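Local coordinates for conserved domain protein (Streptococcus pneumoniae, PDB 4IAJ) that is of unknown function, being a small single-domain member of the DUF4649 family from a pneumococcus, at residues B[49-57]-B[68-78]. Sequence-based numbering, arbitrary orientation. Where two conformers were deposited one is given.
Sequences LTYKGHNLD and YLMKQDLSQYN
Tyr77 overlaps the imidazole of His54 and the phenol of Tyr51, and so joins the 3-10 turn at the C-terminus to the hairpin of strands 46-51 and 54-56. Its CD1 sits over one face of the His54 ring, 3.4 Å from His54 CG, with the planes inclined at 49°; the Tyr51 and Tyr77 rings meet obliquely, at 74°. In Tyr51 a chi1 of 178° sets CG opposite the backbone N and carries the ring over to Leu74, whose CD1 lies over one face in a CH-pi contact, 3.9 Å from the ring centroid. Lys52 CG lies against the opposite face, toward the rim, which leaves the phenol between two aliphatic groups. The hairpin closes through a type I' turn from Tyr51 to His54, and a weak bond from His54 ND1 to Tyr51 O, at the ring's edge, may help orient the imidazole. Further along, Leu56 CD1 lies 3.7 Å from Leu69 CD2. Leu56 CD2 approaches Tyr77 CZ at 3.4 Å, while Leu49 CD2 meets Tyr68 CE2. Leu69 also packs on Tyr26 and Phe29 of helix 26-35, so this end merges with the core between sheet and helices. Polar links gather at the chain terminus: Lys52, its chain turning near the end, brings NZ 3.1 Å from Asn78 O, in the carbonyl plane on a lone pair. A water accepts from Tyr51 OH at 2.8 Å and donates to Leu74 O. The chemistry thus grades from apolar contacts beside the helix to an aromatic cluster and then a charged end, where the lysine probably helps neutralise the terminal carboxylate and hold the tail against the hairpin.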
loop_
_atom_site.group_PDB
_atom_site.type_symbol
_atom_site.label_atom_id
_atom_site.label_comp_id
_atom_site.label_asym_id
_atom_site.label_seq_id
_atom_site.Cartn_x
_atom_site.Cartn_y
_atom_site.Cartn_z
ATOM N N LEU B 49 22.807 -13.148 -6.131
ATOM C CA LEU B 49 22.141 -12.950 -7.420
ATOM C C LEU B 49 22.935 -13.691 -8.479
ATOM O O LEU B 49 24.081 -13.353 -8.735
ATOM C CB LEU B 49 22.046 -11.472 -7.765
ATOM C CG LEU B 49 21.651 -11.101 -9.193
ATOM C CD1 LEU B 49 20.230 -11.566 -9.512
ATOM C CD2 LEU B 49 21.769 -9.605 -9.396
ATOM N N THR B 50 22.309 -14.687 -9.103
ATOM C CA THR B 50 22.988 -15.572 -10.046
ATOM C C THR B 50 22.325 -15.423 -11.407
ATOM O O THR B 50 21.118 -15.671 -11.557
ATOM C CB THR B 50 22.936 -17.044 -9.581
ATOM O OG1 THR B 50 23.527 -17.171 -8.276
ATOM C CG2 THR B 50 23.690 -17.937 -10.522
ATOM N N TYR B 51 23.120 -15.009 -12.386
ATOM C CA TYR B 51 22.666 -14.820 -13.753
ATOM C C TYR B 51 23.363 -15.809 -14.688
ATOM O O TYR B 51 24.580 -15.752 -14.865
ATOM C CB TYR B 51 22.939 -13.389 -14.202
ATOM C CG TYR B 51 22.535 -13.128 -15.625
ATOM C CD1 TYR B 51 21.195 -12.993 -15.968
ATOM C CD2 TYR B 51 23.480 -13.019 -16.630
ATOM C CE1 TYR B 51 20.813 -12.751 -17.278
ATOM C CE2 TYR B 51 23.107 -12.776 -17.940
ATOM C CZ TYR B 51 21.769 -12.641 -18.255
ATOM O OH TYR B 51 21.375 -12.395 -19.544
ATOM N N LYS B 52 22.586 -16.703 -15.293
ATOM C CA LYS B 52 23.127 -17.800 -16.111
ATOM C C LYS B 52 24.222 -18.570 -15.380
ATOM O O LYS B 52 25.208 -18.967 -15.986
ATOM C CB LYS B 52 23.669 -17.271 -17.431
ATOM C CG LYS B 52 22.675 -16.401 -18.166
ATOM C CD LYS B 52 23.201 -15.974 -19.526
ATOM C CE LYS B 52 23.040 -17.073 -20.546
ATOM N NZ LYS B 52 22.966 -16.476 -21.903
ATOM N N GLY B 53 24.050 -18.753 -14.075
ATOM C CA GLY B 53 25.019 -19.469 -13.244
ATOM C C GLY B 53 26.173 -18.649 -12.693
ATOM O O GLY B 53 26.936 -19.148 -11.859
ATOM N N HIS B 54 26.321 -17.407 -13.158
ATOM C CA HIS B 54 27.363 -16.514 -12.664
ATOM C C HIS B 54 26.823 -15.719 -11.478
ATOM O O HIS B 54 25.767 -15.074 -11.584
ATOM C CB HIS B 54 27.828 -15.555 -13.758
ATOM C CG HIS B 54 28.469 -16.234 -14.925
ATOM N ND1 HIS B 54 27.745 -16.724 -15.993
ATOM C CD2 HIS B 54 29.768 -16.506 -15.196
ATOM C CE1 HIS B 54 28.570 -17.273 -16.866
ATOM N NE2 HIS B 54 29.802 -17.155 -16.406
ATOM N N ASN B 55 27.538 -15.774 -10.350
ATOM C CA ASN B 55 27.184 -14.972 -9.197
ATOM C C ASN B 55 27.588 -13.554 -9.510
ATOM O O ASN B 55 28.768 -13.259 -9.622
ATOM C CB ASN B 55 27.874 -15.471 -7.930
ATOM C CG ASN B 55 27.488 -16.902 -7.577
ATOM O OD1 ASN B 55 26.387 -17.354 -7.875
ATOM N ND2 ASN B 55 28.403 -17.621 -6.931
ATOM N N LEU B 56 26.613 -12.679 -9.721
ATOM C CA LEU B 56 26.940 -11.281 -9.965
ATOM C C LEU B 56 27.222 -10.671 -8.608
ATOM O O LEU B 56 26.603 -11.037 -7.610
ATOM C CB LEU B 56 25.814 -10.550 -10.693
ATOM C CG LEU B 56 25.316 -11.202 -11.986
ATOM C CD1 LEU B 56 24.087 -10.464 -12.504
ATOM C CD2 LEU B 56 26.419 -11.234 -13.028
ATOM N N ASP B 57 28.169 -9.754 -8.569
ATOM C CA ASP B 57 28.592 -9.151 -7.329
ATOM C C ASP B 57 27.651 -7.987 -7.016
ATOM O O ASP B 57 28.001 -6.825 -7.175
ATOM C CB ASP B 57 30.065 -8.715 -7.437
ATOM C CG ASP B 57 30.641 -8.250 -6.105
ATOM O OD1 ASP B 57 30.184 -8.748 -5.056
ATOM O OD2 ASP B 57 31.530 -7.367 -6.104
ATOM N N TYR B 68 19.181 -2.534 -11.838
ATOM C CA TYR B 68 20.583 -2.962 -11.923
ATOM C C TYR B 68 20.860 -3.779 -13.180
ATOM O O TYR B 68 21.774 -3.459 -13.934
ATOM C CB TYR B 68 20.971 -3.764 -10.676
ATOM C CG TYR B 68 22.339 -4.435 -10.723
ATOM C CD1 TYR B 68 23.511 -3.732 -10.402
ATOM C CD2 TYR B 68 22.448 -5.781 -11.043
ATOM C CE1 TYR B 68 24.752 -4.365 -10.421
ATOM C CE2 TYR B 68 23.671 -6.419 -11.060
ATOM C CZ TYR B 68 24.818 -5.718 -10.756
ATOM O OH TYR B 68 26.008 -6.401 -10.794
ATOM N N LEU B 69 20.082 -4.838 -13.395
ATOM C CA LEU B 69 20.297 -5.732 -14.527
ATOM C C LEU B 69 20.142 -5.005 -15.851
ATOM O O LEU B 69 20.896 -5.254 -16.782
ATOM C CB LEU B 69 19.341 -6.931 -14.475
ATOM C CG LEU B 69 19.655 -7.986 -13.419
ATOM C CD1 LEU B 69 18.651 -9.130 -13.479
ATOM C CD2 LEU B 69 21.074 -8.521 -13.578
HETATM N N MSE B 70 19.180 -4.093 -15.915
HETATM C CA MSE B 70 18.888 -3.365 -17.145
HETATM C C MSE B 70 20.024 -2.487 -17.573
HETATM O O MSE B 70 20.153 -2.190 -18.749
HETATM C CB MSE B 70 17.702 -2.434 -16.944
HETATM C CG MSE B 70 16.512 -2.882 -17.760
HETATM SE SE MSE B 70 15.067 -1.597 -17.429
HETATM C CE MSE B 70 15.897 -0.043 -16.563
ATOM N N LYS B 71 20.836 -2.039 -16.618
ATOM C CA LYS B 71 21.947 -1.124 -16.882
ATOM C C LYS B 71 23.266 -1.860 -17.103
ATOM O O LYS B 71 24.211 -1.302 -17.643
ATOM C CB LYS B 71 22.112 -0.144 -15.717
ATOM C CG LYS B 71 20.967 0.831 -15.537
ATOM C CD LYS B 71 21.363 1.943 -14.579
ATOM C CE LYS B 71 20.147 2.572 -13.924
ATOM N NZ LYS B 71 20.444 3.967 -13.510
ATOM N N GLN B 72 23.340 -3.113 -16.654
ATOM C CA GLN B 72 24.533 -3.934 -16.858
ATOM C C GLN B 72 24.685 -4.360 -18.320
ATOM O O GLN B 72 23.699 -4.640 -19.002
ATOM C CB GLN B 72 24.482 -5.208 -16.013
ATOM C CG GLN B 72 24.563 -5.004 -14.517
ATOM C CD GLN B 72 25.877 -4.410 -14.097
ATOM O OE1 GLN B 72 25.933 -3.286 -13.609
ATOM N NE2 GLN B 72 26.947 -5.152 -14.306
ATOM N N ASP B 73 25.926 -4.410 -18.791
ATOM C CA ASP B 73 26.239 -5.081 -20.050
ATOM C C ASP B 73 26.394 -6.554 -19.722
ATOM O O ASP B 73 27.407 -6.959 -19.170
ATOM C CB ASP B 73 27.514 -4.526 -20.698
ATOM C CG ASP B 73 27.970 -5.345 -21.924
ATOM O OD1 ASP B 73 27.167 -6.117 -22.480
ATOM O OD2 ASP B 73 29.142 -5.216 -22.336
ATOM N N LEU B 74 25.376 -7.348 -20.048
ATOM C CA LEU B 74 25.369 -8.781 -19.758
ATOM C C LEU B 74 25.920 -9.625 -20.908
ATOM O O LEU B 74 25.963 -10.858 -20.823
ATOM C CB LEU B 74 23.938 -9.220 -19.425
ATOM C CG LEU B 74 23.288 -8.492 -18.233
ATOM C CD1 LEU B 74 21.916 -9.078 -17.918
ATOM C CD2 LEU B 74 24.169 -8.546 -16.996
ATOM N N SER B 75 26.371 -8.971 -21.973
ATOM C CA SER B 75 26.906 -9.693 -23.134
ATOM C C SER B 75 28.090 -10.586 -22.779
ATOM O O SER B 75 28.340 -11.574 -23.469
ATOM C CB SER B 75 27.314 -8.717 -24.249
ATOM O OG SER B 75 28.369 -7.882 -23.824
ATOM N N GLN B 76 28.828 -10.259 -21.714
ATOM C CA GLN B 76 30.001 -11.066 -21.336
ATOM C C GLN B 76 29.593 -12.424 -20.791
ATOM O O GLN B 76 30.411 -13.327 -20.699
ATOM C CB GLN B 76 30.912 -10.332 -20.332
ATOM C CG GLN B 76 30.353 -10.140 -18.931
ATOM C CD GLN B 76 31.380 -9.520 -17.992
ATOM O OE1 GLN B 76 31.599 -8.309 -18.001
ATOM N NE2 GLN B 76 32.025 -10.355 -17.195
ATOM N N TYR B 77 28.320 -12.576 -20.447
ATOM C CA TYR B 77 27.778 -13.878 -20.098
ATOM C C TYR B 77 27.045 -14.509 -21.297
ATOM O O TYR B 77 26.436 -15.578 -21.153
ATOM C CB TYR B 77 26.847 -13.732 -18.893
ATOM C CG TYR B 77 27.437 -12.908 -17.755
ATOM C CD1 TYR B 77 28.410 -13.433 -16.915
ATOM C CD2 TYR B 77 27.012 -11.613 -17.525
ATOM C CE1 TYR B 77 28.946 -12.681 -15.874
ATOM C CE2 TYR B 77 27.537 -10.855 -16.495
ATOM C CZ TYR B 77 28.508 -11.392 -15.676
ATOM O OH TYR B 77 29.014 -10.624 -14.658
ATOM N N ASN B 78 27.178 -13.848 -22.463
ATOM C CA ASN B 78 26.447 -14.078 -23.756
ATOM C C ASN B 78 25.031 -13.468 -23.865
ATOM O O ASN B 78 24.042 -13.965 -23.339
ATOM C CB ASN B 78 26.404 -15.552 -24.118
ATOM C CG ASN B 78 27.781 -16.115 -24.322
ATOM O OD1 ASN B 78 28.660 -15.931 -23.482
ATOM N ND2 ASN B 78 27.987 -16.787 -25.447
ATOM O OXT ASN B 78 24.824 -12.439 -24.511
HETATM O O HOH W 1 23.493 -12.625 -21.374
#